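Local atomic coordinates of alpha-glucosidase (Bacteroides thetaiotaomicron, PDB entry 5XFM), a protein that hydrolyses beta-L-arabinopyranosides and alpha-galactosides, being a bifunctional, calcium-containing glycoside hydrolase of family 97. Residues 196-199 with 205-208; 262-265 with 271-274; 178-183 with 561-566; 119-124 with 273-278. The protein carries 1 engineered substitution. All blocks are in the same frame, centred on the assembly; numbering follows the deposited sequence.

Interaction 1. Residues 196-199 with 205-208; sequences PCLF and GWVL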
loop_
_atom_site.group_PDB
_atom_site.type_symbol
_atom_site.label_atom_id
_atom_site.label_comp_id
_atom_site.label_asym_id
_atom_site.label_seq_id
_atom_site.Cartn_x
_atom_site.Cartn_y
_atom_site.Cartn_z
ATOM N N PRO A 196 -6.901 2.060 1.601
ATOM C CA PRO A 196 -7.421 2.362 2.941
ATOM C C PRO A 196 -8.089 3.730 2.977
ATOM O O PRO A 196 -7.941 4.522 2.040
ATOM C CB PRO A 196 -6.166 2.317 3.817
ATOM C CG PRO A 196 -5.076 2.791 2.893
ATOM C CD PRO A 196 -5.436 2.218 1.539
ATOM N N CYS A 197 -8.818 3.999 4.051
ATOM C CA CYS A 197 -9.632 5.201 4.130
ATOM C C CYS A 197 -9.377 5.961 5.427
ATOM O O CYS A 197 -9.568 5.420 6.512
ATOM C CB CYS A 197 -11.105 4.824 4.019
ATOM S SG CYS A 197 -11.503 3.967 2.495
ATOM N N LEU A 198 -8.966 7.219 5.305
ATOM C CA LEU A 198 -8.580 8.014 6.467
ATOM C C LEU A 198 -9.687 8.977 6.895
ATOM O O LEU A 198 -10.285 9.668 6.080
ATOM C CB LEU A 198 -7.288 8.794 6.182
ATOM C CG LEU A 198 -6.739 9.613 7.358
ATOM C CD1 LEU A 198 -6.415 8.716 8.566
ATOM C CD2 LEU A 198 -5.520 10.411 6.956
ATOM N N PHE A 199 -9.943 9.015 8.193
ATOM C CA PHE A 199 -10.965 9.872 8.765
ATOM C C PHE A 199 -10.390 10.692 9.905
ATOM O O PHE A 199 -9.647 10.178 10.739
ATOM C CB PHE A 199 -12.149 9.054 9.265
ATOM C CG PHE A 199 -12.867 8.290 8.190
ATOM C CD1 PHE A 199 -12.415 7.045 7.785
ATOM C CD2 PHE A 199 -14.020 8.797 7.616
ATOM C CE1 PHE A 199 -13.087 6.331 6.807
ATOM C CE2 PHE A 199 -14.696 8.088 6.642
ATOM C CZ PHE A 199 -14.227 6.852 6.236
ATOM N N GLY A 205 -8.797 13.083 17.199
ATOM C CA GLY A 205 -7.857 12.170 16.567
ATOM C C GLY A 205 -8.204 11.599 15.198
ATOM O O GLY A 205 -8.825 12.261 14.375
ATOM N N TRP A 206 -7.754 10.372 14.945
ATOM C CA TRP A 206 -7.780 9.806 13.604
ATOM C C TRP A 206 -8.182 8.331 13.560
ATOM O O TRP A 206 -7.879 7.552 14.472
ATOM C CB TRP A 206 -6.404 9.969 12.943
ATOM C CG TRP A 206 -5.885 11.382 12.927
ATOM C CD1 TRP A 206 -5.230 12.030 13.935
ATOM C CD2 TRP A 206 -5.993 12.323 11.850
ATOM N NE1 TRP A 206 -4.914 13.310 13.549
ATOM C CE2 TRP A 206 -5.372 13.514 12.272
ATOM C CE3 TRP A 206 -6.549 12.270 10.565
ATOM C CZ2 TRP A 206 -5.294 14.648 11.456
ATOM C CZ3 TRP A 206 -6.469 13.392 9.756
ATOM C CH2 TRP A 206 -5.848 14.566 10.208
ATOM N N VAL A 207 -8.833 7.959 12.463
ATOM C CA VAL A 207 -9.203 6.575 12.189
ATOM C C VAL A 207 -8.852 6.165 10.746
ATOM O O VAL A 207 -9.200 6.855 9.805
ATOM C CB VAL A 207 -10.701 6.347 12.415
ATOM C CG1 VAL A 207 -11.105 4.954 11.942
ATOM C CG2 VAL A 207 -11.065 6.557 13.891
ATOM N N LEU A 208 -8.149 5.051 10.578
ATOM C CA LEU A 208 -7.881 4.485 9.258
ATOM C C LEU A 208 -8.558 3.126 9.091
ATOM O O LEU A 208 -8.262 2.180 9.824
ATOM C CB LEU A 208 -6.382 4.333 9.038
ATOM C CG LEU A 208 -5.954 3.814 7.662
ATOM C CD1 LEU A 208 -6.091 4.882 6.567
ATOM C CD2 LEU A 208 -4.542 3.249 7.720
#
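Leu198 lays its branched end obliquely against the benzene half of the Trp206 indole, its CD1 4.1 Å from CE3 and CD2 about as near the same rim. The two residues are diagonal neighbours on one face of a two-stranded antiparallel ladder, where Leu208 also lies, directly across from Leu198 in a non-hydrogen-bonded pair. With CG anti to the backbone N (chi1 -177°), Leu208 reaches over the opposing strand: its CD1 rests 3.5 Å from Cys197 O and also touches CB of Pro196, 3.8 Å away. Leu198 packs on the indole and Leu208 on the proline, so branched aliphatic chains suit this buried face.

The other face carries Phe199 and Val207, a hydrogen-bonded pair. Phe199 N gives its hydrogen to Val207 O at 2.8 Å, nearly along the C=O axis, while Val207 N returns a straight bond of 2.9 Å to Phe199 O (171° at the hydrogen). The Phe199 ring turns its edge to Val207 O, in plane, and is also stacked with Phe148. Beside this pair, at the neighbouring non-hydrogen-bonded pair, the CA of Leu208 makes a CA-H...O contact of 3.4 Å with Cys197 O. Alternating pairs mark antiparallel strands; joined by a short connection, these two form a beta hairpin within the large sheet of the N-terminal domain, whose family belongs to the galactose mutarotase clan.

Interaction 2. Residues 262-265 with 271-274; sequences TITV and PIVE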
loop_
_atom_site.group_PDB
_atom_site.type_symbol
_atom_site.label_atom_id
_atom_site.label_comp_id
_atom_site.label_asym_id
_atom_site.label_seq_id
_atom_site.Cartn_x
_atom_site.Cartn_y
_atom_site.Cartn_z
ATOM N N THR A 262 -9.911 -3.814 9.384
ATOM C CA THR A 262 -8.959 -3.164 10.280
ATOM C C THR A 262 -9.287 -1.702 10.569
ATOM O O THR A 262 -9.634 -0.926 9.672
ATOM C CB THR A 262 -7.525 -3.241 9.721
ATOM O OG1 THR A 262 -7.408 -2.392 8.571
ATOM C CG2 THR A 262 -7.177 -4.683 9.326
ATOM N N ILE A 263 -9.150 -1.336 11.839
ATOM C CA ILE A 263 -9.381 0.021 12.303
ATOM C C ILE A 263 -8.180 0.527 13.099
ATOM O O ILE A 263 -7.934 0.076 14.215
ATOM C CB ILE A 263 -10.627 0.107 13.196
ATOM C CG1 ILE A 263 -11.808 -0.621 12.553
ATOM C CG2 ILE A 263 -10.967 1.559 13.504
ATOM C CD1 ILE A 263 -13.009 -0.758 13.477
ATOM N N THR A 264 -7.417 1.443 12.518
ATOM C CA THR A 264 -6.280 2.027 13.215
ATOM C C THR A 264 -6.718 3.356 13.809
ATOM O O THR A 264 -7.067 4.276 13.086
ATOM C CB THR A 264 -5.087 2.239 12.268
ATOM O OG1 THR A 264 -4.696 0.981 11.711
ATOM C CG2 THR A 264 -3.908 2.862 13.005
ATOM N N VAL A 265 -6.720 3.464 15.126
ATOM C CA VAL A 265 -7.332 4.627 15.761
ATOM C C VAL A 265 -6.360 5.255 16.755
ATOM O O VAL A 265 -5.609 4.549 17.423
ATOM C CB VAL A 265 -8.673 4.245 16.431
ATOM C CG1 VAL A 265 -8.566 2.892 17.091
ATOM C CG2 VAL A 265 -9.138 5.320 17.422
ATOM N N PRO A 271 0.061 6.635 15.480
ATOM C CA PRO A 271 -0.324 5.230 15.279
ATOM C C PRO A 271 -0.789 4.927 13.851
ATOM O O PRO A 271 -0.656 3.795 13.388
ATOM C CB PRO A 271 -1.470 5.041 16.274
ATOM C CG PRO A 271 -2.040 6.421 16.450
ATOM C CD PRO A 271 -0.844 7.316 16.426
ATOM N N ILE A 272 -1.336 5.929 13.174
ATOM C CA ILE A 272 -1.717 5.809 11.767
ATOM C C ILE A 272 -0.512 5.486 10.893
ATOM O O ILE A 272 -0.536 4.554 10.086
ATOM C CB ILE A 272 -2.364 7.103 11.257
ATOM C CG1 ILE A 272 -3.571 7.466 12.123
ATOM C CG2 ILE A 272 -2.779 6.955 9.810
ATOM C CD1 ILE A 272 -4.740 6.530 11.946
ATOM N N VAL A 273 0.553 6.253 11.078
ATOM C CA VAL A 273 1.750 6.085 10.272
ATOM C C VAL A 273 2.533 4.829 10.647
ATOM O O VAL A 273 3.071 4.149 9.765
ATOM C CB VAL A 273 2.654 7.335 10.398
ATOM C CG1 VAL A 273 4.030 7.096 9.811
ATOM C CG2 VAL A 273 1.968 8.538 9.748
ATOM N N GLU A 274 2.525 4.479 11.934
ATOM C CA GLU A 274 3.368 3.396 12.435
ATOM C C GLU A 274 2.664 2.049 12.586
ATOM O O GLU A 274 3.266 1.094 13.082
ATOM C CB GLU A 274 3.969 3.789 13.789
ATOM C CG GLU A 274 5.017 4.884 13.710
ATOM C CD GLU A 274 5.560 5.273 15.074
ATOM O OE1 GLU A 274 5.335 4.525 16.051
ATOM O OE2 GLU A 274 6.234 6.322 15.165
#
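OG1 of Thr264 is held by two groups, a hydrogen bond with the carboxylate OD2 of Asp121 and a weak one with OG1 of Thr275, while CG2 of the same residue points at the helix and touches Pro271 O at 3.4 Å. The first torsion divides the branches in this way: OG1 sits beside the backbone N (chi1 -59°) and CG2 anti to it. A threonine suits this spot because one small side chain offers a methyl to the helix and a hydroxyl to a buried acid.

The terminal methyl CD1 of Ile272 comes to 3.4 Å from Thr264 O, a van der Waals contact between helix 270-274 and the strand. Ile272 starts out alongside the strand, and its chain bends back so that CD1 also lies 3.9 Å from CG2 of Thr264. Pro271, which has no N-H to leave unbonded early in a helix, sets its CG loosely over Val265 O, 4.1 Å away. Most of the contact sets methyl and ring carbons against carbonyl oxygens, so helix and strand meet by van der Waals packing, while directional bonds go to other neighbours.

Interaction 3. Residues 178-183 with 561-566; sequences KADAPM and DGYPGK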
loop_
_atom_site.group_PDB
_atom_site.type_symbol
_atom_site.label_atom_id
_atom_site.label_comp_id
_atom_site.label_asym_id
_atom_site.label_seq_id
_atom_site.Cartn_x
_atom_site.Cartn_y
_atom_site.Cartn_z
ATOM N N LYS A 178 -9.466 13.767 -1.914
ATOM C CA LYS A 178 -9.905 15.058 -1.395
ATOM C C LYS A 178 -9.580 15.135 0.095
ATOM O O LYS A 178 -9.910 14.224 0.859
ATOM C CB LYS A 178 -11.403 15.276 -1.613
ATOM C CG LYS A 178 -11.846 15.304 -3.060
ATOM C CD LYS A 178 -13.278 15.817 -3.169
ATOM C CE LYS A 178 -14.284 14.801 -2.628
ATOM N NZ LYS A 178 -15.693 15.293 -2.634
ATOM N N ALA A 179 -8.906 16.202 0.508
ATOM C CA ALA A 179 -8.486 16.316 1.898
ATOM C C ALA A 179 -9.550 17.017 2.727
ATOM O O ALA A 179 -10.112 18.021 2.302
ATOM C CB ALA A 179 -7.157 17.060 2.000
ATOM N N ASP A 180 -9.816 16.479 3.914
ATOM C CA ASP A 180 -10.799 17.046 4.831
ATOM C C ASP A 180 -12.140 17.334 4.162
ATOM O O ASP A 180 -12.743 18.383 4.375
ATOM C CB ASP A 180 -10.231 18.311 5.479
ATOM C CG ASP A 180 -9.493 18.009 6.769
ATOM O OD1 ASP A 180 -10.101 17.374 7.660
ATOM O OD2 ASP A 180 -8.299 18.360 6.881
ATOM N N ALA A 181 -12.588 16.393 3.340
ATOM C CA ALA A 181 -13.886 16.486 2.694
ATOM C C ALA A 181 -15.005 16.225 3.695
ATOM O O ALA A 181 -14.830 15.453 4.638
ATOM C CB ALA A 181 -13.969 15.504 1.547
ATOM N N PRO A 182 -16.160 16.875 3.501
ATOM C CA PRO A 182 -17.319 16.531 4.329
ATOM C C PRO A 182 -17.741 15.087 4.074
ATOM O O PRO A 182 -17.526 14.587 2.960
ATOM C CB PRO A 182 -18.403 17.515 3.870
ATOM C CG PRO A 182 -17.688 18.573 3.078
ATOM C CD PRO A 182 -16.451 17.942 2.530
ATOM N N MET A 183 -18.292 14.424 5.090
ATOM C CA MET A 183 -18.772 13.055 4.945
ATOM C C MET A 183 -19.914 12.979 3.940
ATOM O O MET A 183 -20.068 11.984 3.228
ATOM C CB MET A 183 -19.228 12.478 6.293
ATOM C CG MET A 183 -18.131 11.741 7.046
ATOM S SD MET A 183 -18.721 10.858 8.499
ATOM C CE MET A 183 -19.848 12.059 9.213
ATOM N N ASP A 561 6.537 14.369 12.654
ATOM C CA ASP A 561 5.532 15.428 12.591
ATOM C C ASP A 561 4.826 15.406 11.248
ATOM O O ASP A 561 5.264 14.718 10.335
ATOM C CB ASP A 561 6.170 16.802 12.829
ATOM C CG ASP A 561 5.141 17.876 13.136
ATOM O OD1 ASP A 561 4.066 17.531 13.676
ATOM O OD2 ASP A 561 5.403 19.061 12.836
ATOM N N GLY A 562 3.728 16.147 11.127
ATOM C CA GLY A 562 3.048 16.250 9.851
ATOM C C GLY A 562 1.539 16.393 9.897
ATOM O O GLY A 562 0.904 16.285 10.948
ATOM N N TYR A 563 0.973 16.650 8.725
ATOM C CA TYR A 563 -0.467 16.685 8.519
ATOM C C TYR A 563 -0.711 16.298 7.067
ATOM O O TYR A 563 -0.056 16.836 6.155
ATOM C CB TYR A 563 -1.038 18.072 8.834
ATOM C CG TYR A 563 -2.546 18.119 8.939
ATOM C CD1 TYR A 563 -3.174 17.994 10.169
ATOM C CD2 TYR A 563 -3.340 18.289 7.815
ATOM C CE1 TYR A 563 -4.550 18.033 10.276
ATOM C CE2 TYR A 563 -4.715 18.330 7.912
ATOM C CZ TYR A 563 -5.313 18.202 9.149
ATOM O OH TYR A 563 -6.681 18.242 9.262
ATOM N N PRO A 564 -1.650 15.364 6.846
ATOM C CA PRO A 564 -1.922 14.751 5.542
ATOM C C PRO A 564 -2.266 15.772 4.470
ATOM O O PRO A 564 -3.244 16.514 4.614
ATOM C CB PRO A 564 -3.122 13.840 5.823
ATOM C CG PRO A 564 -3.047 13.556 7.271
ATOM C CD PRO A 564 -2.529 14.822 7.892
ATOM N N GLY A 565 -1.469 15.788 3.403
ATOM C CA GLY A 565 -1.678 16.680 2.279
ATOM C C GLY A 565 -0.999 18.030 2.430
ATOM O O GLY A 565 -0.902 18.794 1.467
ATOM N N LYS A 566 -0.482 18.308 3.621
ATOM C CA LYS A 566 0.116 19.609 3.904
ATOM C C LYS A 566 1.621 19.481 4.091
ATOM O O LYS A 566 2.400 20.156 3.411
ATOM C CB LYS A 566 -0.538 20.231 5.134
ATOM C CG LYS A 566 -1.920 20.806 4.837
ATOM C CD LYS A 566 -2.635 21.247 6.100
ATOM C CE LYS A 566 -3.901 22.026 5.775
ATOM N NZ LYS A 566 -5.131 21.200 5.929
#
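Tyr563 and Asp180 make the close part of this contact: the phenol OH donates to Asp180 OD2 at 2.9 Å, entering by the syn lone pair. OD2 lies at the ring edge, in plane, and carboxylate and ring are only 26° apart. CG of Tyr563 stands anti to the backbone N (chi1 -167°), which carries the hydroxyl across to the other segment. Pro564 holds the ring from one face, its CD 3.4 Å above the plane near the rim, and Trp206 meets the tyrosine edge to face. Asp180 is fixed as well, because its OD1 takes a salt bridge from Arg200 and a hydrogen bond from Thr153.

Toward solvent the fit is looser. The exposed Lys566 bends its chain so that NZ comes to 4.4 Å from Asp180 OD2, beyond a salt bridge; its long chain with a charged end suits such an outer position. Together with Arg200, this charge would probably favour the ionised acid.

Both partners stand at bends of the backbone. Asp180 takes left-handed angles in a G1 beta bulge, where it and Ala181 together face Thr154. On the other side, Lys566 N bonds to Tyr563 O at 3.0 Å, closing a type II turn whose corners, Pro564 and Gly565, are of well-suited types. The bulge lies on strand 178-182, at the margin of the N-terminal sheet; the turn leads from strand 556-563, at the margin of the C-terminal sheet, into strand 567-574. Strand 197-200 meets both: Arg200 pairs with Asp180 and touches Tyr563, and Leu198 packs on Pro564.

Interaction 4. Residues 119-124 with 273-278; sequences DNDVAF and VETTVP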
loop_
_atom_site.group_PDB
_atom_site.type_symbol
_atom_site.label_atom_id
_atom_site.label_comp_id
_atom_site.label_asym_id
_atom_site.label_seq_id
_atom_site.Cartn_x
_atom_site.Cartn_y
_atom_site.Cartn_z
ATOM N N ASP A 119 -2.823 -1.795 21.050
ATOM C CA ASP A 119 -2.923 -0.455 21.644
ATOM C C ASP A 119 -3.675 0.552 20.778
ATOM O O ASP A 119 -4.427 1.380 21.293
ATOM C CB ASP A 119 -1.536 0.110 21.953
ATOM C CG ASP A 119 -0.940 -0.456 23.224
ATOM O OD1 ASP A 119 -1.708 -0.844 24.138
ATOM O OD2 ASP A 119 0.308 -0.489 23.312
ATOM N N ASN A 120 -3.459 0.492 19.468
ATOM C CA ASN A 120 -4.072 1.449 18.552
ATOM C C ASN A 120 -4.714 0.810 17.330
ATOM O O ASN A 120 -4.955 1.488 16.336
ATOM C CB ASN A 120 -3.040 2.474 18.089
ATOM C CG ASN A 120 -2.634 3.427 19.191
ATOM O OD1 ASN A 120 -3.373 4.357 19.523
ATOM N ND2 ASN A 120 -1.453 3.213 19.758
ATOM N N ASP A 121 -4.965 -0.494 17.384
ATOM C CA ASP A 121 -5.578 -1.167 16.245
ATOM C C ASP A 121 -6.616 -2.207 16.641
ATOM O O ASP A 121 -6.471 -2.926 17.630
ATOM C CB ASP A 121 -4.508 -1.834 15.377
ATOM C CG ASP A 121 -3.438 -0.865 14.928
ATOM O OD1 ASP A 121 -2.468 -0.661 15.689
ATOM O OD2 ASP A 121 -3.569 -0.305 13.819
ATOM N N VAL A 122 -7.669 -2.272 15.842
ATOM C CA VAL A 122 -8.673 -3.313 15.942
ATOM C C VAL A 122 -8.672 -4.125 14.652
ATOM O O VAL A 122 -8.739 -3.561 13.573
ATOM C CB VAL A 122 -10.072 -2.731 16.174
ATOM C CG1 VAL A 122 -11.114 -3.838 16.138
ATOM C CG2 VAL A 122 -10.124 -1.968 17.495
ATOM N N ALA A 123 -8.553 -5.440 14.752
ATOM C CA ALA A 123 -8.716 -6.285 13.573
ATOM C C ALA A 123 -9.834 -7.264 13.852
ATOM O O ALA A 123 -9.812 -7.932 14.867
ATOM C CB ALA A 123 -7.432 -7.019 13.239
ATOM N N PHE A 124 -10.838 -7.349 12.994
ATOM C CA PHE A 124 -11.900 -8.292 13.313
ATOM C C PHE A 124 -12.379 -9.061 12.105
ATOM O O PHE A 124 -12.301 -8.579 10.983
ATOM C CB PHE A 124 -13.079 -7.588 14.010
ATOM C CG PHE A 124 -13.933 -6.745 13.107
ATOM C CD1 PHE A 124 -13.625 -5.412 12.891
ATOM C CD2 PHE A 124 -15.076 -7.267 12.520
ATOM C CE1 PHE A 124 -14.416 -4.632 12.083
ATOM C CE2 PHE A 124 -15.869 -6.486 11.704
ATOM C CZ PHE A 124 -15.535 -5.166 11.486
ATOM N N VAL A 273 0.553 6.253 11.078
ATOM C CA VAL A 273 1.750 6.085 10.272
ATOM C C VAL A 273 2.533 4.829 10.647
ATOM O O VAL A 273 3.071 4.149 9.765
ATOM C CB VAL A 273 2.654 7.335 10.398
ATOM C CG1 VAL A 273 4.030 7.096 9.811
ATOM C CG2 VAL A 273 1.968 8.538 9.748
ATOM N N GLU A 274 2.525 4.479 11.934
ATOM C CA GLU A 274 3.368 3.396 12.435
ATOM C C GLU A 274 2.664 2.049 12.586
ATOM O O GLU A 274 3.266 1.094 13.082
ATOM C CB GLU A 274 3.969 3.789 13.789
ATOM C CG GLU A 274 5.017 4.884 13.710
ATOM C CD GLU A 274 5.560 5.273 15.074
ATOM O OE1 GLU A 274 5.335 4.525 16.051
ATOM O OE2 GLU A 274 6.234 6.322 15.165
ATOM N N THR A 275 1.403 1.974 12.169
ATOM C CA THR A 275 0.611 0.754 12.328
ATOM C C THR A 275 1.199 -0.444 11.578
ATOM O O THR A 275 1.749 -0.305 10.477
ATOM C CB THR A 275 -0.847 0.956 11.854
ATOM O OG1 THR A 275 -1.614 -0.216 12.155
ATOM C CG2 THR A 275 -0.909 1.224 10.350
ATOM N N THR A 276 1.088 -1.619 12.194
ATOM C CA THR A 276 1.500 -2.863 11.557
ATOM C C THR A 276 0.351 -3.860 11.449
ATOM O O THR A 276 0.564 -5.027 11.130
ATOM C CB THR A 276 2.681 -3.520 12.301
ATOM O OG1 THR A 276 2.349 -3.690 13.685
ATOM C CG2 THR A 276 3.926 -2.653 12.192
ATOM N N VAL A 277 -0.875 -3.392 11.667
ATOM C CA VAL A 277 -2.015 -4.301 11.657
ATOM C C VAL A 277 -2.234 -5.068 10.325
ATOM O O VAL A 277 -2.761 -6.177 10.364
ATOM C CB VAL A 277 -3.325 -3.562 12.077
ATOM C CG1 VAL A 277 -3.857 -2.655 10.976
ATOM C CG2 VAL A 277 -4.395 -4.564 12.523
ATOM N N PRO A 278 -1.801 -4.532 9.155
ATOM C CA PRO A 278 -1.950 -5.433 7.999
ATOM C C PRO A 278 -1.161 -6.737 8.130
ATOM O O PRO A 278 -1.516 -7.736 7.501
ATOM C CB PRO A 278 -1.401 -4.606 6.828
ATOM C CG PRO A 278 -1.522 -3.202 7.259
ATOM C CD PRO A 278 -1.336 -3.193 8.734
HETATM O O HOH W 1 0.057 -1.799 14.845
#
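Thr275 gives its hydroxyl hydrogen to Asp121 in the shortest polar link of this contact, OG1 to OD2 2.6 Å. The hydroxyl approaches from above the carboxylate, 40° out of its plane. The same OD2 also bonds to the hydroxyl of Thr264, so it has two hydroxyl partners. A further polar link comes from the chain itself: Val277 N bonds to Thr275 OG1 at 3.3 Å and 173°, which leaves the hydroxyl hydrogen directed at the acid. With OG1 anti to the backbone N (chi1 -174°), one small side chain can serve both partners.

One water adds a bridge. It donates to Asp121 OD1 and accepts from Thr276 N, both at 2.9 Å, so each carboxylate oxygen is tied to the 273-278 segment. An aspartate fits here because a short acid can take hydroxyls on one oxygen and a water-borne bond on the other.

The apolar part lies beside this network. CG2 of Val277 packs 4.0 Å from CB of Ala123, and its CB is 3.9 Å from CB of Asp121; alanine leaves room for the branched valine to lie close to the strand. Thr275 to Val277 form an ST turn, the compact bend that joins helix 270-274 to helix 277-280 and is tied here to a strand of the N-terminal sheet.

Interactions 1, 2 and 4 are buried in the N-terminal domain and lie along neighbouring strands of one sheet, 197-200, 206-212, 256-266 and 121-128. Interaction 1 is strand on strand, held by backbone bonds; interaction 2 rests helix 270-274 on the sheet by methyl contacts, and interaction 4 the turn that follows it, through an acid, a hydroxyl and a water. The centres of interactions 2 and 4 are about 5 Å apart. Interaction 3 differs: it lies at the surface, uses a single side-chain bond with charges near it, and spans the N- and C-terminal family regions. It still touches interaction 1, since the tryptophan of the hairpin packs on both the tyrosine and the proline of 561-566.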